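Local coordinates for protein extracellular subtilisin-like serine proteinase (Vibrio sp. PA-44, PDB 1SH7) that probably cleaves peptide bonds as a calcium-binding serine endopeptidase of the subtilisin-like S8 family, here as the catalytic domain of a longer, cold-adapted protein, at residues S51-D56 with A62-C67; N68-H73 with G218-T223; G143-G148 with V170-T175; G228-Y233 with L243-L248. All coordinates share one frame; numbering follows the deposited sequence. Where two conformers were deposited one is given.

Contact 1 (S51-D56 with A62-C67); sequences SVSGYD and ADSSDC. With CA (calcium ion), chain D.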
loop_
_atom_site.group_PDB
_atom_site.type_symbol
_atom_site.label_atom_id
_atom_site.label_comp_id
_atom_site.label_asym_id
_atom_site.label_seq_id
_atom_site.Cartn_x
_atom_site.Cartn_y
_atom_site.Cartn_z
ATOM N N SER A 51 15.859 -0.437 -4.340
ATOM C CA SER A 51 15.249 0.876 -4.546
ATOM C C SER A 51 16.071 1.834 -5.442
ATOM O O SER A 51 17.289 1.995 -5.250
ATOM C CB SER A 51 14.962 1.531 -3.185
ATOM O OG SER A 51 14.178 2.704 -3.351
ATOM N N VAL A 52 15.406 2.471 -6.412
ATOM C CA VAL A 52 16.025 3.516 -7.230
ATOM C C VAL A 52 15.062 4.710 -7.353
ATOM O O VAL A 52 13.858 4.595 -7.105
ATOM C CB VAL A 52 16.365 3.004 -8.666
ATOM C CG1 VAL A 52 17.306 1.755 -8.631
ATOM C CG2 VAL A 52 15.062 2.729 -9.454
ATOM N N SER A 53 15.596 5.857 -7.733
ATOM C CA SER A 53 14.791 7.043 -7.931
ATOM C C SER A 53 13.946 6.903 -9.221
ATOM O O SER A 53 14.361 6.277 -10.200
ATOM C CB SER A 53 15.699 8.287 -8.023
ATOM O OG SER A 53 16.225 8.648 -6.757
ATOM N N GLY A 54 12.768 7.500 -9.212
ATOM C CA GLY A 54 11.918 7.545 -10.388
ATOM C C GLY A 54 12.006 8.963 -10.947
ATOM O O GLY A 54 12.781 9.254 -11.875
ATOM N N TYR A 55 11.199 9.845 -10.361
ATOM C CA TYR A 55 11.278 11.270 -10.619
ATOM C C TYR A 55 10.803 12.047 -9.387
ATOM O O TYR A 55 9.988 11.546 -8.599
ATOM C CB TYR A 55 10.424 11.657 -11.833
ATOM C CG TYR A 55 10.764 13.045 -12.342
ATOM C CD1 TYR A 55 11.879 13.257 -13.148
ATOM C CD2 TYR A 55 9.982 14.140 -12.007
ATOM C CE1 TYR A 55 12.226 14.543 -13.593
ATOM C CE2 TYR A 55 10.287 15.422 -12.485
ATOM C CZ TYR A 55 11.401 15.621 -13.267
ATOM O OH TYR A 55 11.707 16.915 -13.686
ATOM N N ASP A 56 11.329 13.263 -9.215
ATOM C CA ASP A 56 10.911 14.190 -8.134
ATOM C C ASP A 56 10.108 15.390 -8.686
ATOM O O ASP A 56 10.686 16.344 -9.201
ATOM C CB ASP A 56 12.180 14.654 -7.389
ATOM C CG ASP A 56 11.910 15.653 -6.283
ATOM O OD1 ASP A 56 12.883 15.963 -5.518
ATOM O OD2 ASP A 56 10.795 16.173 -6.087
ATOM N N ALA A 62 15.913 14.560 -10.633
ATOM C CA ALA A 62 15.986 13.106 -10.874
ATOM C C ALA A 62 16.204 12.279 -9.622
ATOM O O ALA A 62 16.332 11.053 -9.708
ATOM C CB ALA A 62 17.098 12.785 -11.911
ATOM N N ASP A 63 16.264 12.933 -8.464
ATOM C CA ASP A 63 16.633 12.306 -7.214
ATOM C C ASP A 63 15.425 12.365 -6.267
ATOM O O ASP A 63 15.083 13.428 -5.734
ATOM C CB ASP A 63 17.873 12.992 -6.615
ATOM C CG ASP A 63 18.352 12.331 -5.346
ATOM O OD1 ASP A 63 19.507 12.588 -4.906
ATOM O OD2 ASP A 63 17.638 11.518 -4.732
ATOM N N SER A 64 14.762 11.223 -6.117
ATOM C CA SER A 64 13.538 11.113 -5.313
ATOM C C SER A 64 13.822 10.730 -3.880
ATOM O O SER A 64 12.968 10.105 -3.201
ATOM C CB SER A 64 12.541 10.147 -5.954
ATOM O OG SER A 64 13.121 8.900 -6.265
ATOM N N SER A 65 14.986 11.147 -3.379
ATOM C CA SER A 65 15.319 10.973 -1.944
ATOM C C SER A 65 14.229 11.572 -1.053
ATOM O O SER A 65 13.568 12.508 -1.444
ATOM C CB SER A 65 16.651 11.624 -1.604
ATOM O OG SER A 65 17.738 10.910 -2.175
ATOM N N ASP A 66 14.051 10.981 0.126
ATOM C CA ASP A 66 12.994 11.282 1.072
ATOM C C ASP A 66 13.586 12.171 2.179
ATOM O O ASP A 66 14.565 11.778 2.807
ATOM C CB ASP A 66 12.533 9.965 1.685
ATOM C CG ASP A 66 11.390 10.121 2.687
ATOM O OD1 ASP A 66 10.759 11.215 2.783
ATOM O OD2 ASP A 66 11.069 9.160 3.426
ATOM N N CYS A 67 12.973 13.323 2.430
ATOM C CA CYS A 67 13.371 14.248 3.525
ATOM C C CYS A 67 12.251 14.473 4.573
ATOM O O CYS A 67 12.273 15.445 5.333
ATOM C CB CYS A 67 13.857 15.572 2.956
ATOM S SG CYS A 67 12.713 16.340 1.825
HETATM CA CA CA D . 15.051 15.677 -5.181
HETATM O O HOH W 1 15.721 9.124 -11.593
HETATM O O HOH W 2 14.533 14.706 -3.074
HETATM O O HOH W 3 17.386 15.757 -4.759
HETATM O O HOH W 4 14.904 17.674 -3.801
#
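Ser53 and Ser64 touch where the loop after 51-56, an outermost strand of the subtilase parallel sheet, folds back on it, and the two segments together bind a calcium ion. The backbone N of Ser64 donates to Ser53 OG over 3.0 Å, with an N-H...O angle of 156°. Ser53 OG lies anti to its own carbonyl carbon (chi1 -74°), which turns it to the loop; Asn42 is its second partner. The hydroxyl of Ser64 folds back between its own backbone N and carbonyl carbon (chi1 51°). It lies against the strand backbone, with Ser64 OG 3.0 Å from Ser53 CA.

The calcium joins the end of the strand to the loop. Asp56 OD1 binds the metal at 2.2 Å. Asp56 OD1 also accepts from Arg95, while Asp56 OD2 is held by the backbone N of Asp59. From the loop comes a main-chain ligand, Asp63 O, at 2.3 Å from the calcium. Asp61 and three waters are also ligands. One of these waters donates to Ser65 O.

The side chain of Asp63 does not bind the metal. It makes an Asx turn within the loop: OD2 takes the N-H of Ser65 on its anti side, somewhat out of the carboxylate plane. The hydroxyl of Ser65 reaches the same oxygen on the syn side, with Ser65 OG 2.6 Å from Asp63 OD2.

Contact 2 (N68-H73 with G218-T223); sequences NGHGTH and GTSMAT. With PMS (phenylmethanesulfonic acid), chain F.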
loop_
_atom_site.group_PDB
_atom_site.type_symbol
_atom_site.label_atom_id
_atom_site.label_comp_id
_atom_site.label_asym_id
_atom_site.label_seq_id
_atom_site.Cartn_x
_atom_site.Cartn_y
_atom_site.Cartn_z
ATOM N N ASN A 68 11.306 13.532 4.608
ATOM C CA ASN A 68 10.222 13.450 5.574
ATOM C C ASN A 68 10.198 12.156 6.429
ATOM O O ASN A 68 10.054 12.240 7.645
ATOM C CB ASN A 68 8.883 13.579 4.843
ATOM C CG ASN A 68 7.682 13.526 5.806
ATOM O OD1 ASN A 68 7.161 12.461 6.083
ATOM N ND2 ASN A 68 7.282 14.681 6.348
ATOM N N GLY A 69 10.273 10.993 5.784
ATOM C CA GLY A 69 10.285 9.663 6.404
ATOM C C GLY A 69 9.146 8.724 5.951
ATOM O O GLY A 69 9.289 7.493 5.840
ATOM N N HIS A 70 8.006 9.322 5.680
ATOM C CA HIS A 70 6.761 8.616 5.382
ATOM C C HIS A 70 6.905 7.708 4.147
ATOM O O HIS A 70 6.554 6.525 4.184
ATOM C CB HIS A 70 5.706 9.677 5.142
ATOM C CG HIS A 70 4.347 9.147 4.876
ATOM N ND1 HIS A 70 3.392 9.024 5.863
ATOM C CD2 HIS A 70 3.754 8.760 3.721
ATOM C CE1 HIS A 70 2.270 8.577 5.322
ATOM N NE2 HIS A 70 2.471 8.390 4.026
ATOM N N GLY A 71 7.403 8.286 3.057
ATOM C CA GLY A 71 7.663 7.547 1.833
ATOM C C GLY A 71 8.574 6.350 2.002
ATOM O O GLY A 71 8.312 5.265 1.449
ATOM N N THR A 72 9.652 6.537 2.750
ATOM C CA THR A 72 10.585 5.453 3.023
ATOM C C THR A 72 9.921 4.359 3.850
ATOM O O THR A 72 10.154 3.173 3.623
ATOM C CB THR A 72 11.830 5.993 3.787
ATOM O OG1 THR A 72 12.606 6.847 2.927
ATOM C CG2 THR A 72 12.792 4.864 4.175
ATOM N N HIS A 73 9.118 4.779 4.818
ATOM C CA HIS A 73 8.465 3.855 5.747
ATOM C C HIS A 73 7.455 3.000 4.968
ATOM O O HIS A 73 7.428 1.787 5.112
ATOM C CB HIS A 73 7.808 4.665 6.839
ATOM C CG HIS A 73 7.260 3.870 7.970
ATOM N ND1 HIS A 73 6.037 3.231 7.907
ATOM C CD2 HIS A 73 7.730 3.677 9.225
ATOM C CE1 HIS A 73 5.790 2.657 9.074
ATOM N NE2 HIS A 73 6.801 2.917 9.891
ATOM N N GLY A 218 -1.331 4.670 10.567
ATOM C CA GLY A 218 -2.210 5.343 9.654
ATOM C C GLY A 218 -2.701 4.415 8.597
ATOM O O GLY A 218 -2.112 3.346 8.385
ATOM N N THR A 219 -3.768 4.817 7.900
ATOM C CA THR A 219 -4.151 4.073 6.683
ATOM C C THR A 219 -2.995 4.101 5.683
ATOM O O THR A 219 -2.943 3.287 4.779
ATOM C CB THR A 219 -5.444 4.584 6.050
ATOM O OG1 THR A 219 -5.381 6.002 5.771
ATOM C CG2 THR A 219 -6.633 4.368 7.002
ATOM N N SER A 220 -2.081 5.061 5.847
ATOM C CA SER A 220 -0.889 5.143 5.011
ATOM C C SER A 220 0.060 3.950 5.182
ATOM O O SER A 220 0.844 3.646 4.276
ATOM C CB SER A 220 -0.123 6.401 5.372
ATOM O OG SER A 220 -0.661 7.494 4.696
ATOM N N MET A 221 0.026 3.344 6.378
ATOM C CA MET A 221 0.784 2.136 6.729
ATOM C C MET A 221 0.064 0.842 6.345
ATOM O O MET A 221 0.704 -0.161 6.065
ATOM C CB MET A 221 1.063 2.122 8.236
ATOM C CG MET A 221 2.143 3.112 8.711
ATOM S SD MET A 221 1.743 4.860 8.548
ATOM C CE MET A 221 2.768 5.139 7.123
ATOM N N ALA A 222 -1.263 0.872 6.287
ATOM C CA ALA A 222 -2.033 -0.311 5.864
ATOM C C ALA A 222 -1.899 -0.555 4.359
ATOM O O ALA A 222 -1.798 -1.696 3.874
ATOM C CB ALA A 222 -3.525 -0.126 6.233
ATOM N N THR A 223 -1.938 0.534 3.624
ATOM C CA THR A 223 -1.935 0.518 2.194
ATOM C C THR A 223 -0.759 -0.247 1.602
ATOM O O THR A 223 -0.995 -1.058 0.751
ATOM C CB THR A 223 -2.042 1.952 1.622
ATOM O OG1 THR A 223 -3.249 2.591 2.087
ATOM C CG2 THR A 223 -2.171 1.944 0.040
HETATM C C PMS F . -0.757 9.918 5.328
HETATM S S PMS F . -1.893 8.481 5.139
HETATM C C1 PMS F . -1.283 10.858 6.395
HETATM C C2 PMS F . -0.684 10.893 7.658
HETATM C C3 PMS F . -1.176 11.756 8.639
HETATM C C4 PMS F . -2.262 12.586 8.360
HETATM C C5 PMS F . -2.857 12.553 7.098
HETATM C C6 PMS F . -2.364 11.693 6.120
HETATM O O2S PMS F . -3.343 9.151 4.296
HETATM O O1S PMS F . -2.236 7.992 6.671
#
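The imidazole of His70 is met at its edge, in the ring plane, by Ser220 OG, which lies 3.2 Å from His70 CE1. Met221 CE comes to the same ring obliquely, 3.9 Å from His70 CE1. The ring of His73 is also met obliquely, by Met221 CG, 3.7 Å from His73 CE1. Met221 SD makes an oblique sulfur-aromatic contact with this second ring, 5.2 Å from its centroid. The methionine chain bends at chi2 (66°) and chi3, which brings its methyl between the two histidines.

His70 and Ser220 are predicted members of the charge relay system, and the third, Asp37, lies beside His70. This is consistent with the Asp-His-Ser catalytic triad of subtilases. His70 and Ser220 each stand in the first turn of a helix, after N-caps Gly69 and Gly218 respectively. His70 has CG anti to its backbone N (chi1 -178°), which brings the CE1 edge of the ring up to Ser220 OG. An Asx turn precedes it: Asn68 OD1 accepts from the backbone N of His70 on an in-plane lone pair.

Ser220 OG is covalently bonded to the sulfur of phenylmethanesulfonic acid, at 1.6 Å. The inhibitor carbon C packs 3.3 Å from His70 CE1. Asn157 ND2 donates a hydrogen bond to the inhibitor, as expected of the oxyanion-hole asparagine of subtilases. The sulfonylated serine is therefore blocked as a nucleophile, and this is an inhibited state of the enzyme.

Contact 3 (G143-G148 with V170-T175); sequences GAIQSG and VPSGVT. With CA (calcium ion), chain C.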
loop_
_atom_site.group_PDB
_atom_site.type_symbol
_atom_site.label_atom_id
_atom_site.label_comp_id
_atom_site.label_asym_id
_atom_site.label_seq_id
_atom_site.Cartn_x
_atom_site.Cartn_y
_atom_site.Cartn_z
ATOM N N GLY A 143 -7.271 6.809 -15.104
ATOM C CA GLY A 143 -6.496 6.664 -16.310
ATOM C C GLY A 143 -5.285 5.752 -16.197
ATOM O O GLY A 143 -5.048 4.936 -17.084
ATOM N N ALA A 144 -4.518 5.876 -15.116
ATOM C CA ALA A 144 -3.346 5.042 -14.896
ATOM C C ALA A 144 -3.759 3.585 -14.688
ATOM O O ALA A 144 -3.103 2.674 -15.184
ATOM C CB ALA A 144 -2.537 5.571 -13.719
ATOM N N ILE A 145 -4.899 3.389 -14.038
ATOM C CA ILE A 145 -5.468 2.056 -13.828
ATOM C C ILE A 145 -5.926 1.450 -15.142
ATOM O O ILE A 145 -5.638 0.289 -15.407
ATOM C CB ILE A 145 -6.599 2.076 -12.788
ATOM C CG1 ILE A 145 -6.074 2.451 -11.415
ATOM C CG2 ILE A 145 -7.235 0.689 -12.626
ATOM C CD1 ILE A 145 -7.124 2.953 -10.489
ATOM N N GLN A 146 -6.597 2.235 -15.987
ATOM C CA GLN A 146 -6.914 1.773 -17.341
ATOM C C GLN A 146 -5.671 1.422 -18.152
ATOM O O GLN A 146 -5.703 0.520 -19.000
ATOM C CB GLN A 146 -7.715 2.843 -18.099
ATOM C CG GLN A 146 -8.140 2.382 -19.489
ATOM C CD GLN A 146 -9.165 3.289 -20.104
ATOM O OE1 GLN A 146 -10.284 3.355 -19.614
ATOM N NE2 GLN A 146 -8.790 3.999 -21.176
ATOM N N SER A 147 -4.556 2.101 -17.874
ATOM C CA SER A 147 -3.298 1.837 -18.566
ATOM C C SER A 147 -2.760 0.471 -18.236
ATOM O O SER A 147 -1.897 -0.031 -18.947
ATOM C CB SER A 147 -2.241 2.896 -18.240
ATOM O OG SER A 147 -1.439 2.482 -17.154
ATOM N N GLY A 148 -3.235 -0.111 -17.133
ATOM C CA GLY A 148 -2.831 -1.443 -16.734
ATOM C C GLY A 148 -2.095 -1.577 -15.431
ATOM O O GLY A 148 -1.626 -2.647 -15.135
ATOM N N VAL A 170 -11.905 6.851 -5.719
ATOM C CA VAL A 170 -11.891 6.316 -7.110
ATOM C C VAL A 170 -12.327 4.860 -7.120
ATOM O O VAL A 170 -11.608 3.996 -6.578
ATOM C CB VAL A 170 -10.497 6.434 -7.743
ATOM C CG1 VAL A 170 -10.413 5.665 -9.078
ATOM C CG2 VAL A 170 -10.131 7.889 -7.986
ATOM N N PRO A 171 -13.502 4.552 -7.676
ATOM C CA PRO A 171 -13.996 3.184 -7.576
ATOM C C PRO A 171 -12.972 2.119 -7.960
ATOM O O PRO A 171 -12.812 1.185 -7.190
ATOM C CB PRO A 171 -15.224 3.195 -8.492
ATOM C CG PRO A 171 -15.719 4.628 -8.381
ATOM C CD PRO A 171 -14.492 5.430 -8.345
ATOM N N SER A 172 -12.232 2.269 -9.053
ATOM C CA SER A 172 -11.371 1.170 -9.553
ATOM C C SER A 172 -10.014 1.015 -8.836
ATOM O O SER A 172 -9.228 0.125 -9.120
ATOM C CB SER A 172 -11.208 1.259 -11.069
ATOM O OG SER A 172 -10.504 2.420 -11.422
ATOM N N GLY A 173 -9.783 1.884 -7.871
ATOM C CA GLY A 173 -8.662 1.785 -6.977
ATOM C C GLY A 173 -8.995 0.810 -5.886
ATOM O O GLY A 173 -10.157 0.506 -5.641
ATOM N N VAL A 174 -7.950 0.303 -5.235
ATOM C CA VAL A 174 -8.096 -0.537 -4.075
ATOM C C VAL A 174 -7.793 0.326 -2.873
ATOM O O VAL A 174 -6.634 0.706 -2.646
ATOM C CB VAL A 174 -7.141 -1.736 -4.107
ATOM C CG1 VAL A 174 -7.378 -2.605 -2.889
ATOM C CG2 VAL A 174 -7.299 -2.560 -5.412
ATOM N N THR A 175 -8.852 0.654 -2.129
ATOM C CA THR A 175 -8.843 1.649 -1.059
ATOM C C THR A 175 -8.802 0.920 0.285
ATOM O O THR A 175 -9.623 0.036 0.560
ATOM C CB THR A 175 -10.107 2.495 -1.164
ATOM O OG1 THR A 175 -10.144 3.154 -2.448
ATOM C CG2 THR A 175 -10.132 3.634 -0.106
HETATM CA CA CA C . -12.419 0.086 -5.022
HETATM O O HOH W 5 -11.943 2.420 -4.418
HETATM O O HOH W 6 -12.048 -1.793 -6.355
HETATM O O HOH W 7 -14.753 -0.530 -5.819
HETATM O O HOH W 8 -13.969 0.745 -3.337
#
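Van der Waals contact between Ile145, near the end of helix 135-146, and the turn 170-173 joins the two segments. It links a helix flanking the parallel sheet of the subtilase fold to the calcium-binding turn that leads into strand 174-179. The CD1 methyl of Ile145 lies 3.5 Å from Ser172 OG and 3.9 Å from Gly173 N, and more loosely meets Val170 CG1 at 4.5 Å. The CG2 branch of Ile145 lies alongside the same serine hydroxyl. With CG1 anti to the carbonyl carbon (chi1 -65°), both branches of the isoleucine face the turn. Phe151 on strand 150-154 and Pro242 of helix 242-252 pack on Ile145 as well.

Hydrogen bonds shape each side separately. Val170 to Gly173 form a type I beta turn, closed by Gly173 N donating to Val170 O. The helix finishes in a Schellman motif, with Gly148 at positive phi. The hydroxyl of Ser147 turns back to the last turn, with OG 2.6 Å from Ala144 O.

Metal bonds hold the far side of the turn. A calcium ion is bound by Pro171 O at 2.5 Å and Gly173 O at 2.4 Å, with four waters and Asp196 among its other ligands. One water also donates to Val170 O and to Thr175 OG1, tying turn to strand. Asp196 accepts from the backbone N of Thr175 too.

The metal thus fixes the turn through carbonyl oxygens, whereas the helix meets it through van der Waals packing. The ion itself gives the helix segment no direct bond.

Contact 4 (G228-Y233 with L243-L248); sequences GVAALY and LQLTGL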
loop_
_atom_site.group_PDB
_atom_site.type_symbol
_atom_site.label_atom_id
_atom_site.label_comp_id
_atom_site.label_asym_id
_atom_site.label_seq_id
_atom_site.Cartn_x
_atom_site.Cartn_y
_atom_site.Cartn_z
ATOM N N GLY A 228 2.242 -4.574 -1.126
ATOM C CA GLY A 228 3.164 -5.678 -0.928
ATOM C C GLY A 228 2.540 -6.975 -1.409
ATOM O O GLY A 228 3.154 -7.737 -2.159
ATOM N N VAL A 229 1.302 -7.212 -1.016
ATOM C CA VAL A 229 0.619 -8.444 -1.388
ATOM C C VAL A 229 0.262 -8.473 -2.901
ATOM O O VAL A 229 0.390 -9.514 -3.557
ATOM C CB VAL A 229 -0.625 -8.667 -0.497
ATOM C CG1 VAL A 229 -1.493 -9.785 -1.045
ATOM C CG2 VAL A 229 -0.204 -8.999 0.939
ATOM N N ALA A 230 -0.188 -7.352 -3.442
ATOM C CA ALA A 230 -0.306 -7.180 -4.891
ATOM C C ALA A 230 0.992 -7.598 -5.612
ATOM O O ALA A 230 0.924 -8.268 -6.612
ATOM C CB ALA A 230 -0.656 -5.724 -5.229
ATOM N N ALA A 231 2.160 -7.267 -5.060
ATOM C CA ALA A 231 3.450 -7.627 -5.684
ATOM C C ALA A 231 3.665 -9.145 -5.628
ATOM O O ALA A 231 4.141 -9.767 -6.582
ATOM C CB ALA A 231 4.598 -6.910 -5.005
ATOM N N LEU A 232 3.229 -9.752 -4.537
ATOM C CA LEU A 232 3.259 -11.206 -4.399
ATOM C C LEU A 232 2.347 -11.859 -5.440
ATOM O O LEU A 232 2.728 -12.831 -6.081
ATOM C CB LEU A 232 2.833 -11.659 -2.996
ATOM C CG LEU A 232 3.603 -11.165 -1.760
ATOM C CD1 LEU A 232 2.995 -11.680 -0.479
ATOM C CD2 LEU A 232 5.070 -11.540 -1.813
ATOM N N TYR A 233 1.144 -11.331 -5.598
ATOM C CA TYR A 233 0.194 -11.859 -6.561
ATOM C C TYR A 233 0.688 -11.673 -8.003
ATOM O O TYR A 233 0.416 -12.535 -8.881
ATOM C CB TYR A 233 -1.177 -11.168 -6.438
ATOM C CG TYR A 233 -2.004 -11.459 -5.187
ATOM C CD1 TYR A 233 -1.491 -12.174 -4.115
ATOM C CD2 TYR A 233 -3.305 -10.943 -5.063
ATOM C CE1 TYR A 233 -2.265 -12.423 -2.965
ATOM C CE2 TYR A 233 -4.081 -11.178 -3.905
ATOM C CZ TYR A 233 -3.549 -11.921 -2.876
ATOM O OH TYR A 233 -4.304 -12.136 -1.724
ATOM N N LEU A 243 -8.305 -5.202 -12.800
ATOM C CA LEU A 243 -9.569 -5.845 -12.454
ATOM C C LEU A 243 -9.327 -7.238 -11.859
ATOM O O LEU A 243 -9.939 -7.599 -10.864
ATOM C CB LEU A 243 -10.450 -6.001 -13.701
ATOM C CG LEU A 243 -11.922 -5.604 -13.760
ATOM C CD1 LEU A 243 -12.672 -6.644 -14.525
ATOM C CD2 LEU A 243 -12.591 -5.319 -12.429
ATOM N N GLN A 244 -8.447 -8.026 -12.480
ATOM C CA GLN A 244 -8.125 -9.365 -11.965
ATOM C C GLN A 244 -7.469 -9.313 -10.591
ATOM O O GLN A 244 -7.805 -10.125 -9.717
ATOM C CB GLN A 244 -7.257 -10.155 -12.932
ATOM C CG GLN A 244 -7.984 -10.559 -14.243
ATOM C CD GLN A 244 -7.058 -11.075 -15.306
ATOM O OE1 GLN A 244 -5.943 -10.552 -15.453
ATOM N NE2 GLN A 244 -7.459 -12.155 -16.006
ATOM N N LEU A 245 -6.573 -8.362 -10.388
ATOM C CA LEU A 245 -5.835 -8.266 -9.124
ATOM C C LEU A 245 -6.799 -7.844 -8.008
ATOM O O LEU A 245 -6.815 -8.448 -6.930
ATOM C CB LEU A 245 -4.648 -7.294 -9.258
ATOM C CG LEU A 245 -3.656 -7.049 -8.102
ATOM C CD1 LEU A 245 -3.710 -8.058 -7.020
ATOM C CD2 LEU A 245 -2.212 -6.994 -8.676
ATOM N N THR A 246 -7.634 -6.840 -8.269
ATOM C CA THR A 246 -8.695 -6.458 -7.347
ATOM C C THR A 246 -9.559 -7.669 -6.965
ATOM O O THR A 246 -9.814 -7.908 -5.776
ATOM C CB THR A 246 -9.550 -5.363 -7.966
ATOM O OG1 THR A 246 -8.764 -4.159 -8.053
ATOM C CG2 THR A 246 -10.778 -5.042 -7.088
ATOM N N GLY A 247 -9.987 -8.433 -7.965
ATOM C CA GLY A 247 -10.791 -9.618 -7.731
ATOM C C GLY A 247 -10.135 -10.603 -6.774
ATOM O O GLY A 247 -10.795 -11.206 -5.948
ATOM N N LEU A 248 -8.833 -10.781 -6.928
ATOM C CA LEU A 248 -8.081 -11.742 -6.170
ATOM C C LEU A 248 -7.829 -11.239 -4.729
ATOM O O LEU A 248 -7.892 -12.019 -3.783
ATOM C CB LEU A 248 -6.768 -11.972 -6.898
ATOM C CG LEU A 248 -6.219 -13.353 -7.131
ATOM C CD1 LEU A 248 -7.253 -14.319 -7.574
ATOM C CD2 LEU A 248 -5.069 -13.225 -8.157
#
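Tyr233 and Leu245 make the closest approach here, with Tyr233 CD2 3.5 Å from Leu245 CD1. The methyl comes obliquely to the ring. The other branch, Leu245 CD2, reaches Ala230 one turn back and lies 4.0 Å from both Ala230 CB and Ala230 O. Leu245 has two deposited conformers, and these methyl contacts belong to the one described. Its CG is anti to its backbone N (chi1 -177°), which carries CG, and with it the methyls, to the facing helix. Leu248 adds its CB, 4.1 Å from Tyr233 CD2, and its main-chain carbonyl carbon, 3.8 Å from Tyr233 CE2.

These residues join two helices of the subtilase fold: 219-236, whose first turn carries Ser220, and 242-252, which follows after a short loop. The segment axes cross at 112° and come within 10.7 Å, with Ala230 opposite Leu245 where the backbones are nearest.

Further out, Tyr233 is held at both its ring and its hydroxyl. The ring makes a cation-pi contact with Arg252, and Val229 C lies over one face near the rim. Leu249 of the second helix packs on Tyr233 and also on Val229. The phenol OH is hydrogen-bonded to Tyr270 O.

Overall arrangement
From the N terminus, contact 1 comes first and closes a short loop after strand 51-56, at one edge of the parallel sheet. Contact 2 begins at the next residue and closes a long loop, joining the start of helix 70-79 to that of helix 219-236. The two touch where Asp66 OD2 lies 2.8 Å from Thr72 OG1, a probable hydrogen bond. Contact 3 is nested inside that long loop and ties helix 135-146 to the lead into strand 174-179. Contact 4 follows in series and joins the later part of helix 219-236 to helix 242-252. It touches contact 3 through Val174 and Thr246. None of the loops cross.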